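Local coordinates for protein beta-L-arabinobiosidase (Bacteroides thetaiotaomicron, PDB 5MQR) that is named for beta-L-arabinobiosidase activity, takes part in breakdown of plant pectin, and may also act as an exo-alpha-sialidase, at residues N266-T269 against I275-L278; Q314-S317 against Y321-V324; L696-R699 against Y705-I708; T734-N739 against K745-F750. All blocks are in the same frame, centred on the assembly; numbering follows the deposited sequence.

From the N terminus, contact 1 closes a five-residue turn within one beta-propeller blade, and contact 2 then closes a three-residue turn in the next. These neighbouring hairpins touch through Tyr268 and Tyr321, so that local pairing also joins blade to blade. Far along the chain, contact 3 shuts a five-residue loop that precedes helix 712-719, and contact 4 folds the chain back where helix 726-737 ends. The second pair touches too, Leu707 and Ile708 packing on Trp735. All four follow in series; none nests or crosses. Centres of contacts 1 and 3 lie about 68 Å apart, propeller against helical domain.

Contact 1 of 4, residues N266-T269 against I275-L278; sequences NCYT and IASL
Asn266 to Thr269 pair with Ile275 to Leu278 as an antiparallel beta hairpin, the first two strands of a four-stranded blade in the beta propeller. The short strand axes come within 4.7 Å and run at 158° to each other, and the register is set by two hydrogen-bonded pairs. Asn266 and Leu278 form one, with Leu278 N donating to Asn266 O at 2.8 Å. Tyr268 and Ala276 form the other, where Ala276 N reaches Tyr268 O at 2.9 Å. Between and beyond them lie the non-hydrogen-bonded pairs Cys267 with Ser277 and Thr269 with Ile275. Here alpha hydrogens face carbonyl oxygens, most closely Cys267 CA to Ala276 O at 3.1 Å.

Apolar packing occupies both faces of the sheet. On the face of Tyr268 and Ala276, CB of the alanine sits over one face of the phenol ring, 3.9 Å from CE1. The ring stands there because CG lies between the backbone N and the carbonyl carbon (chi1 56°). On the face of Cys267 and Ile275 the contact runs diagonally, CG2 of Ile275 resting 3.6 Å from Cys267 CB.

The polar ends look past the hairpin. The hydroxyl of Tyr268 bonds to Gly342 O and to the hydroxyl of Tyr345, while Thr269 OG1 bonds to Glu377. The amide of buried Asn266 spans to the next blade, receiving Gly313 N at OD1 and donating from ND2 to Ile311 O; within the hairpin ND2 lies 3.8 Å from Leu278 CB.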
loop_
_atom_site.group_PDB
_atom_site.type_symbol
_atom_site.label_atom_id
_atom_site.label_comp_id
_atom_site.label_asym_id
_atom_site.label_seq_id
_atom_site.Cartn_x
_atom_site.Cartn_y
_atom_site.Cartn_z
ATOM N N ASN A 266 -27.730 -10.666 4.293
ATOM C CA ASN A 266 -26.914 -10.522 3.087
ATOM C C ASN A 266 -25.817 -11.545 3.165
ATOM O O ASN A 266 -25.533 -12.059 4.238
ATOM C CB ASN A 266 -26.369 -9.104 2.881
ATOM C CG ASN A 266 -25.558 -8.583 4.053
ATOM O OD1 ASN A 266 -24.364 -8.311 3.915
ATOM N ND2 ASN A 266 -26.209 -8.402 5.203
ATOM N N CYS A 267 -25.221 -11.857 2.020
ATOM C CA CYS A 267 -24.234 -12.907 1.943
ATOM C C CYS A 267 -23.224 -12.663 0.866
ATOM O O CYS A 267 -23.425 -11.835 -0.036
ATOM C CB CYS A 267 -24.926 -14.259 1.673
ATOM S SG CYS A 267 -25.710 -14.466 0.047
ATOM N N TYR A 268 -22.141 -13.421 0.948
ATOM C CA TYR A 268 -21.143 -13.424 -0.101
ATOM C C TYR A 268 -20.434 -14.759 -0.156
ATOM O O TYR A 268 -20.514 -15.541 0.788
ATOM C CB TYR A 268 -20.142 -12.290 0.084
ATOM C CG TYR A 268 -19.410 -12.212 1.407
ATOM C CD1 TYR A 268 -18.343 -13.066 1.711
ATOM C CD2 TYR A 268 -19.732 -11.229 2.329
ATOM C CE1 TYR A 268 -17.655 -12.952 2.918
ATOM C CE2 TYR A 268 -19.055 -11.097 3.532
ATOM C CZ TYR A 268 -18.005 -11.951 3.828
ATOM O OH TYR A 268 -17.317 -11.789 5.007
ATOM N N THR A 269 -19.729 -14.984 -1.258
ATOM C CA THR A 269 -19.071 -16.245 -1.540
ATOM C C THR A 269 -17.601 -16.151 -1.134
ATOM O O THR A 269 -16.878 -15.269 -1.577
ATOM C CB THR A 269 -19.215 -16.613 -3.031
ATOM O OG1 THR A 269 -20.612 -16.719 -3.358
ATOM C CG2 THR A 269 -18.529 -17.958 -3.324
ATOM N N ILE A 275 -20.676 -20.038 1.410
ATOM C CA ILE A 275 -21.353 -18.743 1.496
ATOM C C ILE A 275 -21.430 -18.284 2.965
ATOM O O ILE A 275 -21.910 -19.024 3.826
ATOM C CB ILE A 275 -22.743 -18.817 0.840
ATOM C CG1 ILE A 275 -22.589 -19.098 -0.684
ATOM C CG2 ILE A 275 -23.532 -17.537 1.106
ATOM C CD1 ILE A 275 -23.858 -19.489 -1.379
ATOM N N ALA A 276 -20.941 -17.074 3.225
ATOM C CA ALA A 276 -20.995 -16.458 4.540
ATOM C C ALA A 276 -22.163 -15.477 4.575
ATOM O O ALA A 276 -22.321 -14.712 3.642
ATOM C CB ALA A 276 -19.705 -15.716 4.844
ATOM N N SER A 277 -22.946 -15.506 5.662
ATOM C CA SER A 277 -24.085 -14.621 5.848
ATOM C C SER A 277 -23.888 -13.639 6.988
ATOM O O SER A 277 -23.137 -13.899 7.947
ATOM C CB SER A 277 -25.357 -15.438 6.121
ATOM O OG SER A 277 -25.265 -16.178 7.328
ATOM N N LEU A 278 -24.612 -12.532 6.878
ATOM C CA LEU A 278 -24.682 -11.491 7.894
ATOM C C LEU A 278 -26.142 -11.040 8.023
ATOM O O LEU A 278 -26.909 -11.027 7.043
ATOM C CB LEU A 278 -23.805 -10.283 7.545
ATOM C CG LEU A 278 -22.299 -10.532 7.637
ATOM C CD1 LEU A 278 -21.488 -9.501 6.861
ATOM C CD2 LEU A 278 -21.824 -10.580 9.083
#

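Contact 2 of 4, residues Q314-S317 against Y321-V324; sequences QRLS and YATV
Arg315 crosses the ring of Tyr321 on one face of the hairpin, and this is where the packing is tight. Its CG stands 3.9 Å from the centroid of the phenol ring, 26° off the normal, a CH-pi contact over the face. With CG anti to the backbone nitrogen (chi1 -159°) and the chain extended on to NE, the arginine runs obliquely over the ring, so that the guanidinium comes over the hydroxyl with its plane only 16° from that of the ring. At 3.1 Å from Arg315 NE, Tyr321 OH lies over the guanidinium face at a poor angle for a hydrogen bond: NE donates to Gly319 O in the turn, and the hydroxyl probably bonds to Thr269 O of the preceding blade.

The backbone that carries this pair is that of the inner hairpin of a propeller blade. Gln314 and Ala322 make an antiparallel hydrogen-bonded pair, each N reaching the other's O, with Gln314 N to Ala322 O at 3.0 Å. On their face of the sheet Leu316 bends back to set CD1 3.8 Å from Ala322 CB.

Strand pairing ends after Arg315 with Tyr321, and beyond it exposed Ser317 leaves the second strand altogether, its OG bonding to Gly385 O. The amide of partly exposed Gln314 turns along its own strand, NE2 donating to Arg315 O at 3.2 Å from above the carbonyl plane, while OE1 receives Trp312 NE1.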
loop_
_atom_site.group_PDB
_atom_site.type_symbol
_atom_site.label_atom_id
_atom_site.label_comp_id
_atom_site.label_asym_id
_atom_site.label_seq_id
_atom_site.Cartn_x
_atom_site.Cartn_y
_atom_site.Cartn_z
ATOM N N GLN A 314 -19.455 -7.755 1.399
ATOM C CA GLN A 314 -19.315 -8.253 0.042
ATOM C C GLN A 314 -17.877 -8.552 -0.321
ATOM O O GLN A 314 -16.948 -8.028 0.293
ATOM C CB GLN A 314 -19.880 -7.254 -0.974
ATOM C CG GLN A 314 -19.099 -5.951 -1.159
ATOM C CD GLN A 314 -19.704 -5.093 -2.273
ATOM O OE1 GLN A 314 -20.672 -4.343 -2.067
ATOM N NE2 GLN A 314 -19.151 -5.230 -3.471
ATOM N N ARG A 315 -17.736 -9.384 -1.351
ATOM C CA ARG A 315 -16.518 -9.500 -2.113
ATOM C C ARG A 315 -16.293 -8.259 -3.019
ATOM O O ARG A 315 -17.226 -7.730 -3.597
ATOM C CB ARG A 315 -16.537 -10.789 -2.957
ATOM C CG ARG A 315 -15.126 -11.192 -3.349
ATOM C CD ARG A 315 -14.992 -12.493 -4.123
ATOM N NE ARG A 315 -13.632 -12.990 -3.882
ATOM C CZ ARG A 315 -13.152 -14.179 -4.244
ATOM N NH1 ARG A 315 -13.908 -15.054 -4.909
ATOM N NH2 ARG A 315 -11.897 -14.492 -3.926
ATOM N N LEU A 316 -15.054 -7.808 -3.118
ATOM C CA LEU A 316 -14.683 -6.661 -3.940
ATOM C C LEU A 316 -14.101 -7.137 -5.273
ATOM O O LEU A 316 -13.867 -8.343 -5.464
ATOM C CB LEU A 316 -13.676 -5.778 -3.192
ATOM C CG LEU A 316 -14.137 -5.337 -1.796
ATOM C CD1 LEU A 316 -13.013 -4.667 -1.024
ATOM C CD2 LEU A 316 -15.324 -4.406 -1.894
ATOM N N SER A 317 -13.884 -6.192 -6.196
ATOM C CA SER A 317 -13.406 -6.528 -7.542
ATOM C C SER A 317 -11.949 -7.014 -7.538
ATOM O O SER A 317 -11.526 -7.638 -8.490
ATOM C CB SER A 317 -13.556 -5.347 -8.517
ATOM O OG SER A 317 -12.620 -4.318 -8.269
ATOM N N TYR A 321 -12.396 -8.685 0.583
ATOM C CA TYR A 321 -13.701 -8.548 1.162
ATOM C C TYR A 321 -13.762 -7.280 2.025
ATOM O O TYR A 321 -12.726 -6.792 2.494
ATOM C CB TYR A 321 -14.014 -9.811 1.959
ATOM C CG TYR A 321 -14.146 -11.054 1.083
ATOM C CD1 TYR A 321 -13.021 -11.802 0.703
ATOM C CD2 TYR A 321 -15.381 -11.485 0.652
ATOM C CE1 TYR A 321 -13.138 -12.950 -0.085
ATOM C CE2 TYR A 321 -15.510 -12.612 -0.135
ATOM C CZ TYR A 321 -14.377 -13.343 -0.503
ATOM O OH TYR A 321 -14.529 -14.456 -1.283
ATOM N N ALA A 322 -14.975 -6.747 2.182
ATOM C CA ALA A 322 -15.236 -5.565 2.985
ATOM C C ALA A 322 -16.612 -5.648 3.653
ATOM O O ALA A 322 -17.573 -6.174 3.078
ATOM C CB ALA A 322 -15.148 -4.298 2.149
ATOM N N THR A 323 -16.682 -5.122 4.879
ATOM C CA THR A 323 -17.950 -4.896 5.568
ATOM C C THR A 323 -18.118 -3.403 5.770
ATOM O O THR A 323 -17.133 -2.709 6.002
ATOM C CB THR A 323 -18.020 -5.624 6.916
ATOM O OG1 THR A 323 -16.738 -5.560 7.554
ATOM C CG2 THR A 323 -18.390 -7.039 6.706
ATOM N N VAL A 324 -19.352 -2.920 5.639
ATOM C CA VAL A 324 -19.706 -1.518 5.867
ATOM C C VAL A 324 -20.860 -1.502 6.851
ATOM O O VAL A 324 -21.823 -2.245 6.701
ATOM C CB VAL A 324 -20.071 -0.810 4.546
ATOM C CG1 VAL A 324 -20.452 0.644 4.778
ATOM C CG2 VAL A 324 -18.871 -0.885 3.596
#

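Contact 3 of 4, residues L696-R699 against Y705-I708; sequences LVQR and YNLI
Asn706 pushes its carboxamide against the backbone of Val697 to Arg699, bridging two parts of a loop that has neither helix nor strand. CG stands anti to the backbone N (chi1 -157°), which carries the flat group straight across the gap with both ends in use. OD1 accepts Arg699 N at 2.9 Å, nearly straight at 169°, and is also hydrogen-bonded to the hydroxyl of Ser702. ND2 donates to Val697 O at 2.9 Å, a more bent bond in which the nitrogen stands above the carbonyl plane. It also donates to a water 2.9 Å away that in turn bonds to Leu696 O.

Arg699 behaves differently. Its first torsion (chi1 -52°) brings CG to 3.8 Å from Ile708 CD1, and bends at chi2 and chi3 then lead the guanidinium away to the hydroxyl of Tyr701 and a cation-pi contact with Phe695. A bound HEPES molecule lies about 4 Å from this side chain at the nearest atoms.

With two partners at each end, the buried amide is satisfied, and donation from Arg699 N to OD1 and from ND2 to Val697 O leaves little doubt about which way round it sits.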
loop_
_atom_site.group_PDB
_atom_site.type_symbol
_atom_site.label_atom_id
_atom_site.label_comp_id
_atom_site.label_asym_id
_atom_site.label_seq_id
_atom_site.Cartn_x
_atom_site.Cartn_y
_atom_site.Cartn_z
ATOM N N LEU A 696 38.391 -2.440 12.405
ATOM C CA LEU A 696 38.325 -1.296 13.338
ATOM C C LEU A 696 39.631 -1.168 14.130
ATOM O O LEU A 696 40.140 -0.070 14.295
ATOM C CB LEU A 696 37.151 -1.398 14.307
ATOM C CG LEU A 696 35.760 -1.417 13.685
ATOM C CD1 LEU A 696 34.734 -1.585 14.797
ATOM C CD2 LEU A 696 35.470 -0.152 12.904
ATOM N N VAL A 697 40.164 -2.297 14.593
ATOM C CA VAL A 697 41.453 -2.311 15.272
ATOM C C VAL A 697 42.600 -1.866 14.346
ATOM O O VAL A 697 42.522 -2.008 13.119
ATOM C CB VAL A 697 41.798 -3.694 15.889
ATOM C CG1 VAL A 697 40.736 -4.133 16.904
ATOM C CG2 VAL A 697 42.046 -4.739 14.799
ATOM N N GLN A 698 43.642 -1.305 14.959
ATOM C CA GLN A 698 44.766 -0.713 14.239
ATOM C C GLN A 698 45.628 -1.813 13.639
ATOM O O GLN A 698 46.264 -2.546 14.379
ATOM C CB GLN A 698 45.632 0.128 15.191
ATOM C CG GLN A 698 46.906 0.712 14.584
ATOM C CD GLN A 698 46.604 1.866 13.666
ATOM O OE1 GLN A 698 46.784 1.784 12.428
ATOM N NE2 GLN A 698 46.108 2.957 14.259
ATOM N N ARG A 699 45.692 -1.905 12.316
ATOM C CA ARG A 699 46.539 -2.927 11.667
ATOM C C ARG A 699 47.923 -2.370 11.289
ATOM O O ARG A 699 48.042 -1.232 10.865
ATOM C CB ARG A 699 45.820 -3.528 10.459
ATOM C CG ARG A 699 44.417 -4.029 10.801
ATOM C CD ARG A 699 44.443 -5.270 11.672
ATOM N NE ARG A 699 44.796 -6.450 10.896
ATOM C CZ ARG A 699 45.235 -7.606 11.400
ATOM N NH1 ARG A 699 45.420 -7.775 12.706
ATOM N NH2 ARG A 699 45.506 -8.607 10.582
ATOM N N TYR A 705 45.496 6.387 8.148
ATOM C CA TYR A 705 44.148 6.304 8.721
ATOM C C TYR A 705 43.585 4.866 8.817
ATOM O O TYR A 705 42.374 4.650 8.739
ATOM C CB TYR A 705 43.200 7.234 7.946
ATOM C CG TYR A 705 43.892 8.483 7.480
ATOM C CD1 TYR A 705 44.634 9.267 8.380
ATOM C CD2 TYR A 705 43.872 8.866 6.133
ATOM C CE1 TYR A 705 45.330 10.397 7.955
ATOM C CE2 TYR A 705 44.544 10.011 5.703
ATOM C CZ TYR A 705 45.276 10.769 6.610
ATOM O OH TYR A 705 45.948 11.879 6.183
ATOM N N ASN A 706 44.474 3.896 9.007
ATOM C CA ASN A 706 44.121 2.480 9.093
ATOM C C ASN A 706 43.411 1.891 7.830
ATOM O O ASN A 706 42.696 0.888 7.902
ATOM C CB ASN A 706 43.315 2.226 10.382
ATOM C CG ASN A 706 43.373 0.796 10.836
ATOM O OD1 ASN A 706 44.422 0.144 10.754
ATOM N ND2 ASN A 706 42.238 0.282 11.313
ATOM N N LEU A 707 43.657 2.492 6.672
ATOM C CA LEU A 707 42.999 2.063 5.445
ATOM C C LEU A 707 43.668 0.833 4.842
ATOM O O LEU A 707 44.887 0.771 4.729
ATOM C CB LEU A 707 42.975 3.203 4.436
ATOM C CG LEU A 707 42.158 4.429 4.853
ATOM C CD1 LEU A 707 42.371 5.566 3.857
ATOM C CD2 LEU A 707 40.680 4.086 4.974
ATOM N N ILE A 708 42.846 -0.144 4.484
ATOM C CA ILE A 708 43.276 -1.354 3.816
ATOM C C ILE A 708 42.468 -1.502 2.507
ATOM O O ILE A 708 41.241 -1.439 2.516
ATOM C CB ILE A 708 43.046 -2.554 4.740
ATOM C CG1 ILE A 708 43.932 -2.442 5.981
ATOM C CG2 ILE A 708 43.294 -3.865 4.006
ATOM C CD1 ILE A 708 43.550 -3.365 7.114
HETATM O O HOH W 1 40.036 1.745 12.383
#

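Contact 4 of 4, residues T734-N739 against K745-F750; sequences TWYRGN and KKMDKF
The end of helix 726-737 and the short 3-10 segment 745-749 that follows it meet in the helical domain of this six-hairpin glycosidase, within the MGH1-like region, and a Met-aromatic cluster fills the corner between them. Met747, present as selenomethionine, enters between two rings of consecutive helix residues. Its selenium stands over one face of Tyr736, 4.4 Å from the ring centroid and 13° off the normal, though displaced toward the rim. Toward Trp735 it lies obliquely, SE being 5.3 Å from the centroid of the six-membered ring, and here the closer touch belongs to the chain itself, CG meeting Trp735 CE3 at 3.7 Å.

The terminal methyl is placed by a bend at chi3 (78°), which brings CE to the hydroxyl end of the phenol, 3.7 Å from Tyr736 OH. That hydroxyl has its polar partner in Glu781 of helix 768-788, so the same tyrosine binds a third element while its ring receives the selenium.

Polar contact between the segments is indirect and lies toward the outer side, where Lys745 is exposed. Asn739, its CG anti to the backbone nitrogen (chi1 173°), thereby extends ND2 toward Lys745, and the same nitrogen bonds to Pro743 O in the intervening turn. A water joins the two sides, accepting from Asn739 ND2 at 3.1 Å and from Lys745 NZ at 3.3 Å.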
loop_
_atom_site.group_PDB
_atom_site.type_symbol
_atom_site.label_atom_id
_atom_site.label_comp_id
_atom_site.label_asym_id
_atom_site.label_seq_id
_atom_site.Cartn_x
_atom_site.Cartn_y
_atom_site.Cartn_z
ATOM N N THR A 734 39.299 9.955 -0.899
ATOM C CA THR A 734 40.367 9.692 0.060
ATOM C C THR A 734 41.359 8.628 -0.466
ATOM O O THR A 734 42.570 8.822 -0.374
ATOM C CB THR A 734 39.763 9.267 1.405
ATOM O OG1 THR A 734 39.088 10.386 1.996
ATOM C CG2 THR A 734 40.820 8.748 2.349
ATOM N N TRP A 735 40.837 7.527 -1.021
ATOM C CA TRP A 735 41.684 6.502 -1.635
ATOM C C TRP A 735 42.505 7.053 -2.792
ATOM O O TRP A 735 43.692 6.731 -2.889
ATOM C CB TRP A 735 40.890 5.269 -2.116
ATOM C CG TRP A 735 40.632 4.272 -1.064
ATOM C CD1 TRP A 735 39.423 3.945 -0.532
ATOM C CD2 TRP A 735 41.601 3.469 -0.387
ATOM N NE1 TRP A 735 39.574 2.984 0.431
ATOM C CE2 TRP A 735 40.907 2.684 0.554
ATOM C CE3 TRP A 735 42.983 3.336 -0.482
ATOM C CZ2 TRP A 735 41.555 1.765 1.382
ATOM C CZ3 TRP A 735 43.626 2.434 0.350
ATOM C CH2 TRP A 735 42.909 1.650 1.253
ATOM N N TYR A 736 41.896 7.873 -3.649
ATOM C CA TYR A 736 42.553 8.270 -4.915
ATOM C C TYR A 736 43.306 9.599 -4.864
ATOM O O TYR A 736 44.188 9.841 -5.693
ATOM C CB TYR A 736 41.554 8.263 -6.073
ATOM C CG TYR A 736 41.153 6.863 -6.469
ATOM C CD1 TYR A 736 40.072 6.226 -5.865
ATOM C CD2 TYR A 736 41.863 6.162 -7.444
ATOM C CE1 TYR A 736 39.706 4.928 -6.219
ATOM C CE2 TYR A 736 41.510 4.866 -7.798
ATOM C CZ TYR A 736 40.423 4.256 -7.194
ATOM O OH TYR A 736 40.069 2.984 -7.540
ATOM N N ARG A 737 42.951 10.460 -3.915
ATOM C CA ARG A 737 43.551 11.787 -3.811
ATOM C C ARG A 737 44.008 12.148 -2.406
ATOM O O ARG A 737 44.447 13.263 -2.173
ATOM C CB ARG A 737 42.544 12.819 -4.306
ATOM C CG ARG A 737 42.210 12.643 -5.778
ATOM C CD ARG A 737 40.854 13.193 -6.113
ATOM N NE ARG A 737 40.461 12.818 -7.468
ATOM C CZ ARG A 737 39.409 13.307 -8.121
ATOM N NH1 ARG A 737 38.607 14.193 -7.551
ATOM N NH2 ARG A 737 39.162 12.903 -9.362
ATOM N N GLY A 738 43.955 11.206 -1.476
ATOM C CA GLY A 738 44.179 11.537 -0.080
ATOM C C GLY A 738 45.616 11.455 0.369
ATOM O O GLY A 738 45.872 11.615 1.545
ATOM N N ASN A 739 46.543 11.193 -0.548
ATOM C CA ASN A 739 47.969 11.068 -0.248
ATOM C C ASN A 739 48.736 12.172 -1.006
ATOM O O ASN A 739 49.250 11.942 -2.106
ATOM C CB ASN A 739 48.440 9.661 -0.647
ATOM C CG ASN A 739 49.948 9.470 -0.525
ATOM O OD1 ASN A 739 50.610 10.119 0.277
ATOM N ND2 ASN A 739 50.486 8.561 -1.322
ATOM N N LYS A 745 49.381 4.948 -1.289
ATOM C CA LYS A 745 50.488 4.106 -1.709
ATOM C C LYS A 745 50.135 2.609 -1.692
ATOM O O LYS A 745 50.492 1.882 -2.613
ATOM C CB LYS A 745 51.661 4.399 -0.765
ATOM C CG LYS A 745 52.992 3.732 -1.051
ATOM C CD LYS A 745 54.167 4.428 -0.304
ATOM C CE LYS A 745 53.885 4.863 1.164
ATOM N NZ LYS A 745 53.403 6.287 1.336
ATOM N N LYS A 746 49.394 2.167 -0.670
ATOM C CA LYS A 746 49.122 0.733 -0.472
ATOM C C LYS A 746 47.929 0.182 -1.238
ATOM O O LYS A 746 47.546 -0.962 -1.036
ATOM C CB LYS A 746 49.044 0.398 1.017
ATOM C CG LYS A 746 50.375 0.691 1.685
ATOM C CD LYS A 746 50.388 0.308 3.146
ATOM C CE LYS A 746 51.745 0.643 3.745
ATOM N NZ LYS A 746 51.824 0.148 5.144
HETATM N N MSE A 747 47.392 0.951 -2.174
HETATM C CA MSE A 747 46.538 0.377 -3.229
HETATM C C MSE A 747 47.292 -0.665 -4.041
HETATM O O MSE A 747 46.684 -1.601 -4.570
HETATM C CB MSE A 747 45.982 1.469 -4.152
HETATM C CG MSE A 747 44.981 2.323 -3.390
HETATM SE SE MSE A 747 43.955 3.543 -4.533
HETATM C CE MSE A 747 42.760 2.108 -5.142
ATOM N N ASP A 748 48.616 -0.532 -4.144
ATOM C CA ASP A 748 49.405 -1.535 -4.832
ATOM C C ASP A 748 49.505 -2.888 -4.078
ATOM O O ASP A 748 50.039 -3.828 -4.629
ATOM C CB ASP A 748 50.782 -0.968 -5.309
ATOM C CG ASP A 748 51.781 -0.688 -4.173
ATOM O OD1 ASP A 748 51.579 -1.074 -2.996
ATOM O OD2 ASP A 748 52.810 -0.049 -4.480
ATOM N N LYS A 749 48.979 -2.990 -2.855
ATOM C CA LYS A 749 49.082 -4.214 -2.067
ATOM C C LYS A 749 47.928 -5.185 -2.282
ATOM O O LYS A 749 48.011 -6.315 -1.833
ATOM C CB LYS A 749 49.201 -3.894 -0.560
ATOM C CG LYS A 749 50.438 -3.091 -0.156
ATOM C CD LYS A 749 51.715 -3.877 -0.383
ATOM C CE LYS A 749 52.934 -3.106 0.097
ATOM N NZ LYS A 749 54.157 -3.646 -0.569
ATOM N N PHE A 750 46.857 -4.746 -2.942
ATOM C CA PHE A 750 45.713 -5.612 -3.188
ATOM C C PHE A 750 45.111 -5.416 -4.570
ATOM O O PHE A 750 45.005 -4.280 -5.065
ATOM C CB PHE A 750 44.632 -5.402 -2.123
ATOM C CG PHE A 750 45.055 -5.815 -0.742
ATOM C CD1 PHE A 750 45.056 -7.156 -0.375
ATOM C CD2 PHE A 750 45.486 -4.876 0.177
ATOM C CE1 PHE A 750 45.466 -7.553 0.895
ATOM C CE2 PHE A 750 45.886 -5.262 1.449
ATOM C CZ PHE A 750 45.883 -6.601 1.807
HETATM O O HOH W 2 53.432 7.663 -1.645
#